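Local coordinates for protein putative glycosyl hydrolase (Parabacteroides distasonis, PDB 4QHZ) that is probably a hydrolase of the 3-keto-disaccharide hydrolase family and binds a magnesium ion in the crystal, at residues C[101-106]-C[129-134]; C[163-168]-C[237-242]. One frame throughout, in Å; residues are numbered along the deposited sequence.

Interaction 1 of 2, residues C[101-106]-C[129-134]; sequences IEWQVP and VQVLDC. With MG (magnesium ion), chain I.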
loop_
_atom_site.group_PDB
_atom_site.type_symbol
_atom_site.label_atom_id
_atom_site.label_comp_id
_atom_site.label_asym_id
_atom_site.label_seq_id
_atom_site.Cartn_x
_atom_site.Cartn_y
_atom_site.Cartn_z
ATOM N N ILE C 101 7.559 14.076 20.599
ATOM C CA ILE C 101 8.182 15.389 20.771
ATOM C C ILE C 101 7.108 16.429 21.089
ATOM O O ILE C 101 6.054 16.471 20.456
ATOM C CB ILE C 101 9.016 15.804 19.528
ATOM C CG1 ILE C 101 9.672 17.171 19.732
ATOM C CG2 ILE C 101 8.170 15.833 18.257
ATOM C CD1 ILE C 101 10.765 17.472 18.726
ATOM N N GLU C 102 7.395 17.269 22.077
ATOM C CA GLU C 102 6.478 18.310 22.511
ATOM C C GLU C 102 7.137 19.658 22.324
ATOM O O GLU C 102 8.346 19.800 22.534
ATOM C CB GLU C 102 6.084 18.087 23.968
ATOM C CG GLU C 102 5.500 16.696 24.197
ATOM C CD GLU C 102 4.922 16.477 25.582
ATOM O OE1 GLU C 102 4.827 17.442 26.379
ATOM O OE2 GLU C 102 4.563 15.313 25.864
ATOM N N TRP C 103 6.351 20.642 21.902
ATOM C CA TRP C 103 6.887 21.968 21.604
ATOM C C TRP C 103 5.927 23.088 21.995
ATOM O O TRP C 103 4.703 22.947 21.908
ATOM C CB TRP C 103 7.265 22.091 20.122
ATOM C CG TRP C 103 6.223 21.658 19.145
ATOM C CD1 TRP C 103 5.996 20.390 18.711
ATOM C CD2 TRP C 103 5.307 22.496 18.428
ATOM N NE1 TRP C 103 4.970 20.375 17.794
ATOM C CE2 TRP C 103 4.532 21.656 17.602
ATOM C CE3 TRP C 103 5.040 23.867 18.433
ATOM C CZ2 TRP C 103 3.516 22.146 16.774
ATOM C CZ3 TRP C 103 4.028 24.355 17.616
ATOM C CH2 TRP C 103 3.282 23.495 16.791
ATOM N N GLN C 104 6.515 24.200 22.420
ATOM C CA GLN C 104 5.777 25.321 22.976
ATOM C C GLN C 104 6.094 26.599 22.233
ATOM O O GLN C 104 7.256 26.998 22.142
ATOM C CB GLN C 104 6.151 25.492 24.444
ATOM C CG GLN C 104 5.383 26.577 25.175
ATOM C CD GLN C 104 6.034 26.937 26.496
ATOM O OE1 GLN C 104 7.235 27.209 26.548
ATOM N NE2 GLN C 104 5.255 26.922 27.568
ATOM N N VAL C 105 5.057 27.247 21.716
ATOM C CA VAL C 105 5.189 28.595 21.188
ATOM C C VAL C 105 5.142 29.540 22.384
ATOM O O VAL C 105 4.232 29.446 23.203
ATOM C CB VAL C 105 4.065 28.927 20.194
ATOM C CG1 VAL C 105 4.255 30.321 19.605
ATOM C CG2 VAL C 105 4.011 27.884 19.086
ATOM N N PRO C 106 6.129 30.445 22.509
ATOM C CA PRO C 106 6.156 31.302 23.701
ATOM C C PRO C 106 4.990 32.295 23.707
ATOM O O PRO C 106 4.509 32.683 22.643
ATOM C CB PRO C 106 7.506 32.018 23.593
ATOM C CG PRO C 106 7.807 32.037 22.131
ATOM C CD PRO C 106 7.197 30.787 21.553
ATOM N N VAL C 129 8.566 17.459 8.878
ATOM C CA VAL C 129 7.264 17.634 9.493
ATOM C C VAL C 129 7.259 19.043 10.064
ATOM O O VAL C 129 8.010 19.345 10.992
ATOM C CB VAL C 129 6.990 16.611 10.611
ATOM C CG1 VAL C 129 5.590 16.812 11.186
ATOM C CG2 VAL C 129 7.157 15.190 10.091
ATOM N N GLN C 130 6.426 19.910 9.496
ATOM C CA GLN C 130 6.442 21.329 9.829
ATOM C C GLN C 130 6.027 21.586 11.275
ATOM O O GLN C 130 5.098 20.967 11.791
ATOM C CB GLN C 130 5.530 22.112 8.879
ATOM C CG GLN C 130 5.388 23.604 9.171
ATOM C CD GLN C 130 6.650 24.408 8.869
ATOM O OE1 GLN C 130 7.727 24.126 9.401
ATOM N NE2 GLN C 130 6.520 25.420 8.008
ATOM N N VAL C 131 6.758 22.494 11.914
ATOM C CA VAL C 131 6.378 23.062 13.190
ATOM C C VAL C 131 6.193 24.564 12.989
ATOM O O VAL C 131 7.043 25.231 12.398
ATOM C CB VAL C 131 7.443 22.780 14.265
ATOM C CG1 VAL C 131 7.216 23.639 15.507
ATOM C CG2 VAL C 131 7.436 21.300 14.614
ATOM N N LEU C 132 5.061 25.086 13.457
ATOM C CA LEU C 132 4.695 26.482 13.231
ATOM C C LEU C 132 3.564 26.871 14.168
ATOM O O LEU C 132 2.734 26.029 14.528
ATOM C CB LEU C 132 4.257 26.683 11.782
ATOM C CG LEU C 132 4.079 28.103 11.252
ATOM C CD1 LEU C 132 5.395 28.871 11.257
ATOM C CD2 LEU C 132 3.502 28.052 9.847
ATOM N N ASP C 133 3.525 28.138 14.575
ATOM C CA ASP C 133 2.379 28.624 15.327
ATOM C C ASP C 133 1.237 28.950 14.376
ATOM O O ASP C 133 1.201 30.032 13.789
ATOM C CB ASP C 133 2.705 29.858 16.167
ATOM C CG ASP C 133 1.524 30.288 17.026
ATOM O OD1 ASP C 133 0.596 29.476 17.207
ATOM O OD2 ASP C 133 1.516 31.435 17.518
ATOM N N CYS C 134 0.294 28.022 14.249
ATOM C CA CYS C 134 -0.883 28.249 13.420
ATOM C C CYS C 134 -2.146 28.478 14.268
ATOM O O CYS C 134 -3.274 28.272 13.799
ATOM C CB CYS C 134 -1.051 27.084 12.444
ATOM S SG CYS C 134 0.161 27.153 11.114
HETATM MG MG MG I . 9.783 24.738 9.394
HETATM O O HOH W 1 9.765 25.051 7.460
#
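One face of the W103 indole carries the CG1 methyl of V131, while the CG2 methyl of V105, from the indole's own segment, lies in the ring plane at its edge. CG1 of V131 stands 3.7 Å from the centroid of the six-membered ring and 13° off its normal, which identifies a CH-pi contact made over the face. The L132 carbonyl approaches obliquely, its O 3.4 Å from W103 CH2; the same oxygen is hydrogen-bonded to T145 OG1. W103 and V131 reach out from opposite directions. A chi1 of 50° sets W103 CG between its backbone N and carbonyl carbon, and the indole so placed meets V131 CG1 with its face. Farther along, V105 and D133 cross at about a right angle, with V105 CG1 3.6 Å from D133 OD2. The valine methyls merely pack against this side chain; the polar partner of its carboxylate is R116, whose NE forms a salt bridge to OD2. No hydrogen bond joins the two segments, so the contact is one of packing. Next to V131, Q130 turns its amide elsewhere: a bend at chi2 (71°) brings OE1 to 2.1 Å from the magnesium, whose other ligands are a water, N118, S119, E128 and Q227. Strands 97-104 and 127-131 belong to different antiparallel sheets, so W103 on V131 is buried packing between two sheets, as in the beta-sandwich of the concanavalin clan, beside the metal site.

Interaction 2 of 2, residues C[163-168]-C[237-242]; sequences GEWNVY and SFRNIW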
loop_
_atom_site.group_PDB
_atom_site.type_symbol
_atom_site.label_atom_id
_atom_site.label_comp_id
_atom_site.label_asym_id
_atom_site.label_seq_id
_atom_site.Cartn_x
_atom_site.Cartn_y
_atom_site.Cartn_z
ATOM N N GLY C 163 2.124 29.195 24.947
ATOM C CA GLY C 163 2.271 28.920 26.367
ATOM C C GLY C 163 1.977 27.467 26.665
ATOM O O GLY C 163 2.563 26.899 27.581
ATOM N N GLU C 164 1.070 26.865 25.894
ATOM C CA GLU C 164 0.705 25.465 26.077
ATOM C C GLU C 164 1.569 24.578 25.190
ATOM O O GLU C 164 2.264 25.065 24.303
ATOM C CB GLU C 164 -0.784 25.254 25.785
ATOM C CG GLU C 164 -1.690 25.973 26.778
ATOM C CD GLU C 164 -3.175 25.754 26.532
ATOM O OE1 GLU C 164 -3.544 24.947 25.654
ATOM O OE2 GLU C 164 -3.981 26.400 27.232
ATOM N N TRP C 165 1.549 23.279 25.456
ATOM C CA TRP C 165 2.454 22.346 24.798
ATOM C C TRP C 165 1.735 21.558 23.713
ATOM O O TRP C 165 0.709 20.926 23.977
ATOM C CB TRP C 165 3.084 21.397 25.824
ATOM C CG TRP C 165 4.095 22.097 26.638
ATOM C CD1 TRP C 165 3.893 22.736 27.829
ATOM C CD2 TRP C 165 5.463 22.308 26.296
ATOM N NE1 TRP C 165 5.063 23.311 28.266
ATOM C CE2 TRP C 165 6.044 23.065 27.341
ATOM C CE3 TRP C 165 6.263 21.925 25.214
ATOM C CZ2 TRP C 165 7.385 23.441 27.332
ATOM C CZ3 TRP C 165 7.601 22.294 25.212
ATOM C CH2 TRP C 165 8.146 23.048 26.264
ATOM N N ASN C 166 2.280 21.619 22.498
ATOM C CA ASN C 166 1.759 20.853 21.371
ATOM C C ASN C 166 2.489 19.530 21.271
ATOM O O ASN C 166 3.715 19.502 21.202
ATOM C CB ASN C 166 1.892 21.640 20.076
ATOM C CG ASN C 166 0.949 22.818 20.026
ATOM O OD1 ASN C 166 -0.239 22.659 19.747
ATOM N ND2 ASN C 166 1.460 24.001 20.336
ATOM N N VAL C 167 1.730 18.445 21.289
ATOM C CA VAL C 167 2.284 17.105 21.407
ATOM C C VAL C 167 2.270 16.414 20.057
ATOM O O VAL C 167 1.213 16.267 19.453
ATOM C CB VAL C 167 1.473 16.269 22.412
ATOM C CG1 VAL C 167 2.032 14.860 22.520
ATOM C CG2 VAL C 167 1.461 16.945 23.773
ATOM N N TYR C 168 3.445 16.001 19.583
ATOM C CA TYR C 168 3.546 15.197 18.372
ATOM C C TYR C 168 3.856 13.748 18.722
ATOM O O TYR C 168 4.754 13.470 19.526
ATOM C CB TYR C 168 4.648 15.705 17.436
ATOM C CG TYR C 168 4.318 16.849 16.486
ATOM C CD1 TYR C 168 3.040 17.391 16.373
ATOM C CD2 TYR C 168 5.312 17.358 15.654
ATOM C CE1 TYR C 168 2.777 18.425 15.477
ATOM C CE2 TYR C 168 5.061 18.377 14.759
ATOM C CZ TYR C 168 3.790 18.904 14.665
ATOM O OH TYR C 168 3.566 19.932 13.768
ATOM N N SER C 237 10.258 26.406 22.227
ATOM C CA SER C 237 10.914 25.503 23.169
ATOM C C SER C 237 10.433 24.064 22.981
ATOM O O SER C 237 9.317 23.829 22.524
ATOM C CB SER C 237 10.664 25.966 24.605
ATOM O OG SER C 237 11.359 27.173 24.865
ATOM N N PHE C 238 11.286 23.114 23.353
ATOM C CA PHE C 238 11.006 21.696 23.216
ATOM C C PHE C 238 11.127 20.968 24.557
ATOM O O PHE C 238 11.876 21.398 25.434
ATOM C CB PHE C 238 11.995 21.063 22.244
ATOM C CG PHE C 238 11.837 21.514 20.816
ATOM C CD1 PHE C 238 10.945 20.878 19.973
ATOM C CD2 PHE C 238 12.606 22.549 20.317
ATOM C CE1 PHE C 238 10.804 21.278 18.661
ATOM C CE2 PHE C 238 12.470 22.958 19.009
ATOM C CZ PHE C 238 11.567 22.322 18.176
ATOM N N ARG C 239 10.402 19.862 24.702
ATOM C CA ARG C 239 10.564 18.971 25.845
ATOM C C ARG C 239 10.103 17.566 25.496
ATOM O O ARG C 239 9.483 17.344 24.456
ATOM C CB ARG C 239 9.775 19.467 27.051
ATOM C CG ARG C 239 8.283 19.204 26.940
ATOM C CD ARG C 239 7.496 19.700 28.142
ATOM N NE ARG C 239 6.103 19.264 28.060
ATOM C CZ ARG C 239 5.168 19.543 28.960
ATOM N NH1 ARG C 239 5.465 20.269 30.027
ATOM N NH2 ARG C 239 3.931 19.091 28.791
ATOM N N ASN C 240 10.420 16.621 26.378
ATOM C CA ASN C 240 9.956 15.236 26.283
ATOM C C ASN C 240 10.105 14.642 24.875
ATOM O O ASN C 240 9.118 14.353 24.200
ATOM C CB ASN C 240 8.506 15.130 26.754
ATOM C CG ASN C 240 8.035 13.686 26.890
ATOM O OD1 ASN C 240 8.842 12.762 27.009
ATOM N ND2 ASN C 240 6.727 13.488 26.876
ATOM N N ILE C 241 11.354 14.465 24.451
ATOM C CA ILE C 241 11.642 13.872 23.160
ATOM C C ILE C 241 12.178 12.461 23.364
ATOM O O ILE C 241 13.196 12.269 24.036
ATOM C CB ILE C 241 12.663 14.702 22.366
ATOM C CG1 ILE C 241 12.263 16.180 22.390
ATOM C CG2 ILE C 241 12.770 14.178 20.942
ATOM C CD1 ILE C 241 13.185 17.092 21.607
ATOM N N TRP C 242 11.497 11.478 22.783
ATOM C CA TRP C 242 12.022 10.122 22.758
ATOM C C TRP C 242 11.733 9.445 21.427
ATOM O O TRP C 242 10.865 9.867 20.671
ATOM C CB TRP C 242 11.479 9.282 23.926
ATOM C CG TRP C 242 9.985 9.246 24.097
ATOM C CD1 TRP C 242 9.245 10.029 24.924
ATOM C CD2 TRP C 242 9.065 8.339 23.475
ATOM N NE1 TRP C 242 7.915 9.687 24.843
ATOM C CE2 TRP C 242 7.780 8.646 23.963
ATOM C CE3 TRP C 242 9.201 7.300 22.549
ATOM C CZ2 TRP C 242 6.635 7.965 23.545
ATOM C CZ3 TRP C 242 8.065 6.614 22.141
ATOM C CH2 TRP C 242 6.798 6.956 22.638
#
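Strands 165-168 and 237-242 are not hydrogen-bonded partners: their axes come no nearer than 8.8 Å, and their N-to-C directions differ by 50°. W165 and R239 meet across the strand that separates them. The guanidinium lies flat on the indole with the planes 1° apart, and R239 CZ is 3.6 Å from the centroid of the five-membered ring, close to its normal, the geometry of a cation-pi stack. The overlap continues down the arginine, because its CD sits over the centre of the six-membered ring, 3.6 Å from the centroid, adding a CH-pi contact. R239 reaches this face with CG between its backbone N and carbonyl carbon (chi1 76°) and the chain then fully extended. The carbonyl O of S237 approaches the indole obliquely, 3.5 Å from W165 CZ3, whereas F238 CA lies in the ring plane at the edge. While its face rests on the indole, the guanidinium also uses NE for a salt bridge to E102 OE1, so stack and charge pair together fix its rotation. With an alanine in place of W165, the methylenes and guanidinium of R239 would probably lose the surface they lie on, leaving E102 to steady the group with less help. Strand 97-104, which supplies E102, runs between the two strands and pairs antiparallel with both, while V78 of strand 78-80 touches W165 and S237.

From the N terminus, strand 97-104 comes first, and interaction 1 closes a 22-residue excursion that includes strand 119-123 and brings N118, S119 and E128 of the magnesium site. Interaction 2 opens only afterwards, so the two are in series; it spans 68 residues, among them strands 185-193 and 196-203 and the metal ligand Q227. Their centres are 8 Å apart and they touch directly: Q104 NE2 lies 2.7 Å from G163 O, and Y168 OH is 2.7 Å from Q130 O, both probable hydrogen bonds. Interaction 1 thus joins the two sheets, whereas interaction 2 spans strand 97-104 within the larger one, with Y168 supplying a further tie to strand 127-131.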